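Local atomic coordinates of PHO85 cyclin PHO80 (Saccharomyces cerevisiae, PDB entry 2PMI), a protein that serves as the cyclin partner of the cyclin-dependent kinase PHO85 and represses phosphate-starvation-responsive genes when phosphate is plentiful. Residues Arg41-Ser53 against Ile102-Ser116. Sequence-based numbering, arbitrary orientation.
Sequences RMLVSLIAINENS and IDLLQTVYPDFTLNS
I102 meets L46 at the start of the second segment, its CG2 branch lying 4.3 Å from L46 CD1. The short axes of helices 41-51 and 102-108 are 13.7 Å apart at an angle of 27°, a spacing wider than in closely packed helices, and most of the contact is made by the extended residues 113-115 and by S116. Among these, T113 turns its CG2 methyl to the amide end of N50, crossing it obliquely. L114 then lies between the two helices. Its CG stands anti to the backbone N (chi1 177°), which carries CD2 to 3.5 Å from L46 CD1, the two side chains crossing at about a right angle; L114 CG also rests 3.9 Å from I47 CG1. Both segments belong to the helical cyclin fold, and helix 119-134 backs this apolar layer, its A119 touching I47 and L114 and its F122 touching I102. The carbonyl O of L114 accepts a weak bond from N50 ND2 (3.1 Å), bent to 124° at the hydrogen. At N115 the backbones come nearest, with 4.4 Å between N115 CA and I47 CA, and N115 CB lies against the carboxylate of E51. S116 OG donates to the syn lone pair of E51 OE1 over 2.9 Å, the glutamate chain being extended beyond CG.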
ATOM      1  N   ARG B  41     -17.406  22.808  -4.334  1.00 42.99           N
ATOM      2  CA  ARG B  41     -17.750  24.069  -3.691  1.00 44.19           C
ATOM      3  C   ARG B  41     -16.486  24.641  -3.072  1.00 44.75           C
ATOM      4  O   ARG B  41     -16.071  25.760  -3.379  1.00 52.02           O
ATOM      5  CB  ARG B  41     -18.800  23.852  -2.599  1.00 39.25           C
ATOM      6  CG  ARG B  41     -20.201  23.549  -3.107  1.00 36.65           C
ATOM      7  CD  ARG B  41     -21.140  23.276  -1.932  1.00 41.45           C
ATOM      8  NE  ARG B  41     -22.553  23.338  -2.309  1.00 42.43           N
ATOM      9  CZ  ARG B  41     -23.559  23.151  -1.457  1.00 45.81           C
ATOM     10  NH1 ARG B  41     -23.314  22.886  -0.175  1.00 43.43           N
ATOM     11  NH2 ARG B  41     -24.814  23.243  -1.881  1.00 48.64           N
ATOM     12  N   MET B  42     -15.877  23.858  -2.196  1.00 35.34           N
ATOM     13  CA  MET B  42     -14.657  24.275  -1.538  1.00 34.03           C
ATOM     14  C   MET B  42     -13.637  24.737  -2.574  1.00 35.49           C
ATOM     15  O   MET B  42     -12.955  25.748  -2.391  1.00 31.69           O
ATOM     16  CB  MET B  42     -14.076  23.104  -0.755  1.00 34.74           C
ATOM     17  CG  MET B  42     -12.782  23.433  -0.060  1.00 41.79           C
ATOM     18  SD  MET B  42     -13.055  24.749   1.119  1.00 48.89           S
ATOM     19  CE  MET B  42     -13.787  23.796   2.437  1.00 48.87           C
ATOM     20  N   LEU B  43     -13.555  23.986  -3.666  1.00 33.59           N
ATOM     21  CA  LEU B  43     -12.610  24.249  -4.738  1.00 31.38           C
ATOM     22  C   LEU B  43     -12.771  25.594  -5.462  1.00 40.27           C
ATOM     23  O   LEU B  43     -11.776  26.207  -5.848  1.00 42.62           O
ATOM     24  CB  LEU B  43     -12.670  23.104  -5.748  1.00 29.51           C
ATOM     25  CG  LEU B  43     -11.305  22.691  -6.288  1.00 34.11           C
ATOM     26  CD1 LEU B  43     -10.492  22.124  -5.150  1.00 27.37           C
ATOM     27  CD2 LEU B  43     -11.459  21.675  -7.409  1.00 27.59           C
ATOM     28  N   VAL B  44     -14.007  26.051  -5.677  1.00 41.13           N
ATOM     29  CA  VAL B  44     -14.198  27.337  -6.350  1.00 33.26           C
ATOM     30  C   VAL B  44     -14.098  28.440  -5.325  1.00 34.69           C
ATOM     31  O   VAL B  44     -13.924  29.602  -5.668  1.00 40.38           O
ATOM     32  CB  VAL B  44     -15.562  27.458  -7.055  1.00 22.73           C
ATOM     33  CG1 VAL B  44     -15.594  26.560  -8.246  1.00 27.22           C
ATOM     34  CG2 VAL B  44     -16.668  27.116  -6.115  1.00 26.99           C
ATOM     35  N   SER B  45     -14.215  28.063  -4.060  1.00 33.79           N
ATOM     36  CA  SER B  45     -14.125  29.018  -2.974  1.00 35.00           C
ATOM     37  C   SER B  45     -12.662  29.434  -2.850  1.00 38.05           C
ATOM     38  O   SER B  45     -12.349  30.617  -2.728  1.00 44.97           O
ATOM     39  CB  SER B  45     -14.618  28.380  -1.674  1.00 37.00           C
ATOM     40  OG  SER B  45     -14.478  29.263  -0.577  1.00 42.49           O
ATOM     41  N   LEU B  46     -11.766  28.456  -2.895  1.00 34.36           N
ATOM     42  CA  LEU B  46     -10.347  28.742  -2.804  1.00 30.63           C
ATOM     43  C   LEU B  46      -9.940  29.492  -4.060  1.00 33.56           C
ATOM     44  O   LEU B  46      -8.989  30.269  -4.051  1.00 37.04           O
ATOM     45  CB  LEU B  46      -9.540  27.451  -2.734  1.00 28.72           C
ATOM     46  CG  LEU B  46      -9.675  26.550  -1.517  1.00 33.32           C
ATOM     47  CD1 LEU B  46      -8.783  25.349  -1.736  1.00 40.40           C
ATOM     48  CD2 LEU B  46      -9.264  27.279  -0.257  1.00 34.48           C
ATOM     49  N   ILE B  47     -10.648  29.252  -5.154  1.00 28.24           N
ATOM     50  CA  ILE B  47     -10.303  29.923  -6.390  1.00 28.00           C
ATOM     51  C   ILE B  47     -10.715  31.378  -6.334  1.00 33.99           C
ATOM     52  O   ILE B  47      -9.994  32.267  -6.803  1.00 36.87           O
ATOM     53  CB  ILE B  47     -10.930  29.198  -7.584  1.00 26.43           C
ATOM     54  CG1 ILE B  47     -10.119  27.924  -7.848  1.00 28.44           C
ATOM     55  CG2 ILE B  47     -10.958  30.100  -8.810  1.00 12.61           C
ATOM     56  CD1 ILE B  47     -10.733  26.983  -8.839  1.00 35.96           C
ATOM     57  N   ALA B  48     -11.870  31.617  -5.733  1.00 37.24           N
ATOM     58  CA  ALA B  48     -12.379  32.965  -5.579  1.00 37.66           C
ATOM     59  C   ALA B  48     -11.382  33.762  -4.735  1.00 39.61           C
ATOM     60  O   ALA B  48     -10.823  34.763  -5.184  1.00 39.12           O
ATOM     61  CB  ALA B  48     -13.731  32.921  -4.893  1.00 33.55           C
ATOM     62  N   ILE B  49     -11.156  33.289  -3.515  1.00 40.22           N
ATOM     63  CA  ILE B  49     -10.258  33.938  -2.571  1.00 42.55           C
ATOM     64  C   ILE B  49      -8.813  34.068  -3.042  1.00 43.03           C
ATOM     65  O   ILE B  49      -8.164  35.073  -2.791  1.00 47.29           O
ATOM     66  CB  ILE B  49     -10.276  33.198  -1.211  1.00 39.47           C
ATOM     67  CG1 ILE B  49     -11.694  33.198  -0.638  1.00 33.29           C
ATOM     68  CG2 ILE B  49      -9.339  33.873  -0.235  1.00 43.39           C
ATOM     69  CD1 ILE B  49     -11.793  32.580   0.723  1.00 26.81           C
ATOM     70  N   ASN B  50      -8.305  33.056  -3.725  1.00 45.67           N
ATOM     71  CA  ASN B  50      -6.926  33.107  -4.196  1.00 48.31           C
ATOM     72  C   ASN B  50      -6.755  34.113  -5.331  1.00 49.44           C
ATOM     73  O   ASN B  50      -5.655  34.598  -5.594  1.00 50.94           O
ATOM     74  CB  ASN B  50      -6.476  31.708  -4.644  1.00 46.27           C
ATOM     75  CG  ASN B  50      -5.611  31.004  -3.603  1.00 43.58           C
ATOM     76  OD1 ASN B  50      -5.805  31.159  -2.387  1.00 36.77           O
ATOM     77  ND2 ASN B  50      -4.656  30.214  -4.080  1.00 41.04           N
ATOM     78  N   GLU B  51      -7.849  34.426  -6.008  1.00 50.48           N
ATOM     79  CA  GLU B  51      -7.783  35.380  -7.097  1.00 50.68           C
ATOM     80  C   GLU B  51      -8.208  36.731  -6.591  1.00 53.85           C
ATOM     81  O   GLU B  51      -7.992  37.744  -7.242  1.00 58.04           O
ATOM     82  CB  GLU B  51      -8.666  34.928  -8.250  1.00 51.94           C
ATOM     83  CG  GLU B  51      -7.980  33.909  -9.131  1.00 53.53           C
ATOM     84  CD  GLU B  51      -8.896  33.310 -10.164  1.00 50.77           C
ATOM     85  OE1 GLU B  51      -8.391  32.536 -11.005  1.00 56.03           O
ATOM     86  OE2 GLU B  51     -10.112  33.604 -10.132  1.00 42.99           O
ATOM     87  N   ASN B  52      -8.818  36.740  -5.415  1.00 58.82           N
ATOM     88  CA  ASN B  52      -9.248  37.979  -4.789  1.00 61.57           C
ATOM     89  C   ASN B  52      -7.989  38.796  -4.516  1.00 58.93           C
ATOM     90  O   ASN B  52      -8.055  40.000  -4.261  1.00 57.62           O
ATOM     91  CB  ASN B  52      -9.978  37.670  -3.477  1.00 71.87           C
ATOM     92  CG  ASN B  52     -10.050  38.866  -2.548  1.00 79.09           C
ATOM     93  OD1 ASN B  52     -10.671  39.888  -2.868  1.00 83.27           O
ATOM     94  ND2 ASN B  52      -9.412  38.744  -1.386  1.00 74.50           N
ATOM     95  N   SER B  53      -6.840  38.127  -4.590  1.00 57.14           N
ATOM     96  CA  SER B  53      -5.546  38.765  -4.363  1.00 57.61           C
ATOM     97  C   SER B  53      -4.753  38.941  -5.662  1.00 54.53           C
ATOM     98  O   SER B  53      -4.025  38.045  -6.096  1.00 49.57           O
ATOM     99  CB  SER B  53      -4.738  37.939  -3.362  1.00 56.50           C
ATOM    100  OG  SER B  53      -5.496  37.728  -2.181  1.00 54.99           O
ATOM    101  N   ILE B 102      -4.205  19.446  -2.705  1.00 29.50           N
ATOM    102  CA  ILE B 102      -4.126  20.865  -3.012  1.00 31.13           C
ATOM    103  C   ILE B 102      -3.243  21.523  -1.961  1.00 34.64           C
ATOM    104  O   ILE B 102      -2.269  22.205  -2.288  1.00 37.66           O
ATOM    105  CB  ILE B 102      -5.512  21.519  -2.971  1.00 32.91           C
ATOM    106  CG1 ILE B 102      -6.358  20.970  -4.107  1.00 42.01           C
ATOM    107  CG2 ILE B 102      -5.395  23.037  -3.099  1.00 27.95           C
ATOM    108  CD1 ILE B 102      -7.763  21.479  -4.085  1.00 52.79           C
ATOM    109  N   ASP B 103      -3.592  21.310  -0.696  1.00 28.36           N
ATOM    110  CA  ASP B 103      -2.829  21.867   0.403  1.00 24.14           C
ATOM    111  C   ASP B 103      -1.413  21.306   0.360  1.00 30.35           C
ATOM    112  O   ASP B 103      -0.486  21.927   0.886  1.00 36.88           O
ATOM    113  CB  ASP B 103      -3.485  21.531   1.748  1.00 17.56           C
ATOM    114  CG  ASP B 103      -4.671  22.442   2.078  1.00 30.17           C
ATOM    115  OD1 ASP B 103      -5.202  23.105   1.155  1.00 30.49           O
ATOM    116  OD2 ASP B 103      -5.080  22.487   3.267  1.00 25.51           O
ATOM    117  N   LEU B 104      -1.230  20.142  -0.265  1.00 28.59           N
ATOM    118  CA  LEU B 104       0.109  19.566  -0.328  1.00 26.90           C
ATOM    119  C   LEU B 104       0.955  20.225  -1.396  1.00 23.05           C
ATOM    120  O   LEU B 104       2.127  20.478  -1.175  1.00 25.26           O
ATOM    121  CB  LEU B 104       0.089  18.056  -0.596  1.00 24.23           C
ATOM    122  CG  LEU B 104       1.532  17.500  -0.685  1.00 21.17           C
ATOM    123  CD1 LEU B 104       1.997  17.069   0.707  1.00 26.50           C
ATOM    124  CD2 LEU B 104       1.617  16.322  -1.647  1.00 17.57           C
ATOM    125  N   LEU B 105       0.369  20.480  -2.559  1.00 24.44           N
ATOM    126  CA  LEU B 105       1.100  21.108  -3.646  1.00 22.71           C
ATOM    127  C   LEU B 105       1.288  22.608  -3.372  1.00 34.36           C
ATOM    128  O   LEU B 105       2.392  23.132  -3.560  1.00 40.74           O
ATOM    129  CB  LEU B 105       0.374  20.897  -4.971  1.00 12.49           C
ATOM    130  CG  LEU B 105       1.215  21.114  -6.233  1.00 15.69           C
ATOM    131  CD1 LEU B 105       2.371  20.142  -6.203  1.00 18.19           C
ATOM    132  CD2 LEU B 105       0.388  20.907  -7.508  1.00  6.93           C
ATOM    133  N   GLN B 106       0.236  23.298  -2.915  1.00 34.60           N
ATOM    134  CA  GLN B 106       0.357  24.733  -2.620  1.00 30.72           C
ATOM    135  C   GLN B 106       1.482  24.984  -1.630  1.00 30.90           C
ATOM    136  O   GLN B 106       2.083  26.053  -1.631  1.00 37.51           O
ATOM    137  CB  GLN B 106      -0.938  25.333  -2.033  1.00 28.91           C
ATOM    138  CG  GLN B 106      -2.114  25.476  -3.013  1.00 23.96           C
ATOM    139  CD  GLN B 106      -3.132  26.561  -2.623  1.00 17.73           C
ATOM    140  OE1 GLN B 106      -3.471  26.754  -1.445  1.00 10.35           O
ATOM    141  NE2 GLN B 106      -3.635  27.263  -3.631  1.00 16.85           N
ATOM    142  N   THR B 107       1.765  23.999  -0.785  1.00 30.46           N
ATOM    143  CA  THR B 107       2.820  24.140   0.218  1.00 27.96           C
ATOM    144  C   THR B 107       4.231  23.817  -0.273  1.00 30.49           C
ATOM    145  O   THR B 107       5.189  24.461   0.147  1.00 44.12           O
ATOM    146  CB  THR B 107       2.532  23.258   1.484  1.00 24.63           C
ATOM    147  OG1 THR B 107       1.560  23.901   2.326  1.00 21.34           O
ATOM    148  CG2 THR B 107       3.803  23.019   2.286  1.00 13.90           C
ATOM    149  N   VAL B 108       4.376  22.852  -1.170  1.00 26.51           N
ATOM    150  CA  VAL B 108       5.713  22.451  -1.614  1.00 27.55           C
ATOM    151  C   VAL B 108       6.086  22.784  -3.056  1.00 27.70           C
ATOM    152  O   VAL B 108       7.045  22.240  -3.630  1.00 22.64           O
ATOM    153  CB  VAL B 108       5.906  20.938  -1.370  1.00 29.32           C
ATOM    154  CG1 VAL B 108       5.663  20.631   0.106  1.00 25.78           C
ATOM    155  CG2 VAL B 108       4.947  20.121  -2.259  1.00 26.52           C
ATOM    156  N   TYR B 109       5.308  23.680  -3.638  1.00 28.75           N
ATOM    157  CA  TYR B 109       5.531  24.121  -4.998  1.00 32.81           C
ATOM    158  C   TYR B 109       5.046  25.564  -5.022  1.00 42.76           C
ATOM    159  O   TYR B 109       3.901  25.846  -5.398  1.00 43.64           O
ATOM    160  CB  TYR B 109       4.725  23.272  -5.980  1.00 39.36           C
ATOM    161  CG  TYR B 109       5.018  23.599  -7.429  1.00 40.92           C
ATOM    162  CD1 TYR B 109       6.212  24.204  -7.785  1.00 37.07           C
ATOM    163  CD2 TYR B 109       4.120  23.283  -8.444  1.00 31.18           C
ATOM    164  CE1 TYR B 109       6.506  24.484  -9.093  1.00 26.62           C
ATOM    165  CE2 TYR B 109       4.421  23.566  -9.765  1.00 22.67           C
ATOM    166  CZ  TYR B 109       5.621  24.169 -10.070  1.00 16.63           C
ATOM    167  OH  TYR B 109       5.970  24.465 -11.356  1.00 20.81           O
ATOM    168  N   PRO B 110       5.912  26.498  -4.595  1.00 45.40           N
ATOM    169  CA  PRO B 110       5.554  27.914  -4.567  1.00 41.21           C
ATOM    170  C   PRO B 110       4.803  28.418  -5.791  1.00 33.47           C
ATOM    171  O   PRO B 110       3.735  29.018  -5.645  1.00 26.37           O
ATOM    172  CB  PRO B 110       6.905  28.611  -4.334  1.00 46.50           C
ATOM    173  CG  PRO B 110       7.934  27.562  -4.699  1.00 43.21           C
ATOM    174  CD  PRO B 110       7.319  26.310  -4.198  1.00 39.19           C
ATOM    175  N   ASP B 111       5.335  28.171  -6.990  1.00 29.67           N
ATOM    176  CA  ASP B 111       4.657  28.629  -8.209  1.00 32.43           C
ATOM    177  C   ASP B 111       3.204  28.158  -8.328  1.00 34.02           C
ATOM    178  O   ASP B 111       2.337  28.919  -8.725  1.00 35.09           O
ATOM    179  CB  ASP B 111       5.431  28.187  -9.445  1.00 38.89           C
ATOM    180  CG  ASP B 111       6.685  29.002  -9.665  1.00 42.63           C
ATOM    181  OD1 ASP B 111       7.520  28.601 -10.508  1.00 36.96           O
ATOM    182  OD2 ASP B 111       6.832  30.048  -8.997  1.00 47.39           O
ATOM    183  N   PHE B 112       2.941  26.905  -7.978  1.00 34.74           N
ATOM    184  CA  PHE B 112       1.589  26.372  -8.048  1.00 26.60           C
ATOM    185  C   PHE B 112       0.591  27.047  -7.128  1.00 22.67           C
ATOM    186  O   PHE B 112       0.742  27.023  -5.914  1.00 21.49           O
ATOM    187  CB  PHE B 112       1.546  24.887  -7.709  1.00 25.64           C
ATOM    188  CG  PHE B 112       0.144  24.355  -7.644  1.00 35.93           C
ATOM    189  CD1 PHE B 112      -0.650  24.320  -8.795  1.00 31.43           C
ATOM    190  CD2 PHE B 112      -0.432  24.008  -6.422  1.00 38.71           C
ATOM    191  CE1 PHE B 112      -1.997  23.962  -8.726  1.00 26.64           C
ATOM    192  CE2 PHE B 112      -1.787  23.646  -6.347  1.00 31.07           C
ATOM    193  CZ  PHE B 112      -2.567  23.626  -7.500  1.00 20.45           C
ATOM    194  N   THR B 113      -0.458  27.612  -7.701  1.00 24.51           N
ATOM    195  CA  THR B 113      -1.470  28.253  -6.882  1.00 36.73           C
ATOM    196  C   THR B 113      -2.850  27.958  -7.434  1.00 38.96           C
ATOM    197  O   THR B 113      -3.144  28.259  -8.587  1.00 38.98           O
ATOM    198  CB  THR B 113      -1.267  29.751  -6.830  1.00 46.18           C
ATOM    199  OG1 THR B 113       0.072  30.030  -6.383  1.00 49.02           O
ATOM    200  CG2 THR B 113      -2.290  30.374  -5.881  1.00 44.29           C
ATOM    201  N   LEU B 114      -3.696  27.356  -6.607  1.00 39.89           N
ATOM    202  CA  LEU B 114      -5.030  26.994  -7.046  1.00 39.33           C
ATOM    203  C   LEU B 114      -5.841  28.221  -7.408  1.00 41.89           C
ATOM    204  O   LEU B 114      -6.170  29.046  -6.555  1.00 49.15           O
ATOM    205  CB  LEU B 114      -5.760  26.200  -5.958  1.00 35.93           C
ATOM    206  CG  LEU B 114      -7.211  25.801  -6.261  1.00 37.28           C
ATOM    207  CD1 LEU B 114      -7.247  24.903  -7.478  1.00 35.43           C
ATOM    208  CD2 LEU B 114      -7.822  25.098  -5.063  1.00 38.73           C
ATOM    209  N   ASN B 115      -6.145  28.349  -8.687  1.00 34.28           N
ATOM    210  CA  ASN B 115      -6.955  29.454  -9.146  1.00 32.49           C
ATOM    211  C   ASN B 115      -7.671  28.939 -10.383  1.00 37.36           C
ATOM    212  O   ASN B 115      -7.252  27.938 -10.984  1.00 29.57           O
ATOM    213  CB  ASN B 115      -6.092  30.683  -9.469  1.00 29.00           C
ATOM    214  CG  ASN B 115      -5.116  30.445 -10.611  1.00 31.05           C
ATOM    215  OD1 ASN B 115      -5.507  30.166 -11.737  1.00 40.96           O
ATOM    216  ND2 ASN B 115      -3.835  30.570 -10.320  1.00 40.45           N
ATOM    217  N   SER B 116      -8.753  29.612 -10.756  1.00 37.05           N
ATOM    218  CA  SER B 116      -9.522  29.190 -11.907  1.00 37.49           C
ATOM    219  C   SER B 116      -8.736  29.285 -13.198  1.00 37.99           C
ATOM    220  O   SER B 116      -9.168  29.932 -14.144  1.00 51.85           O
ATOM    221  CB  SER B 116     -10.795  30.020 -12.030  1.00 34.52           C
ATOM    222  OG  SER B 116     -10.505  31.304 -12.514  1.00 38.60           O
TER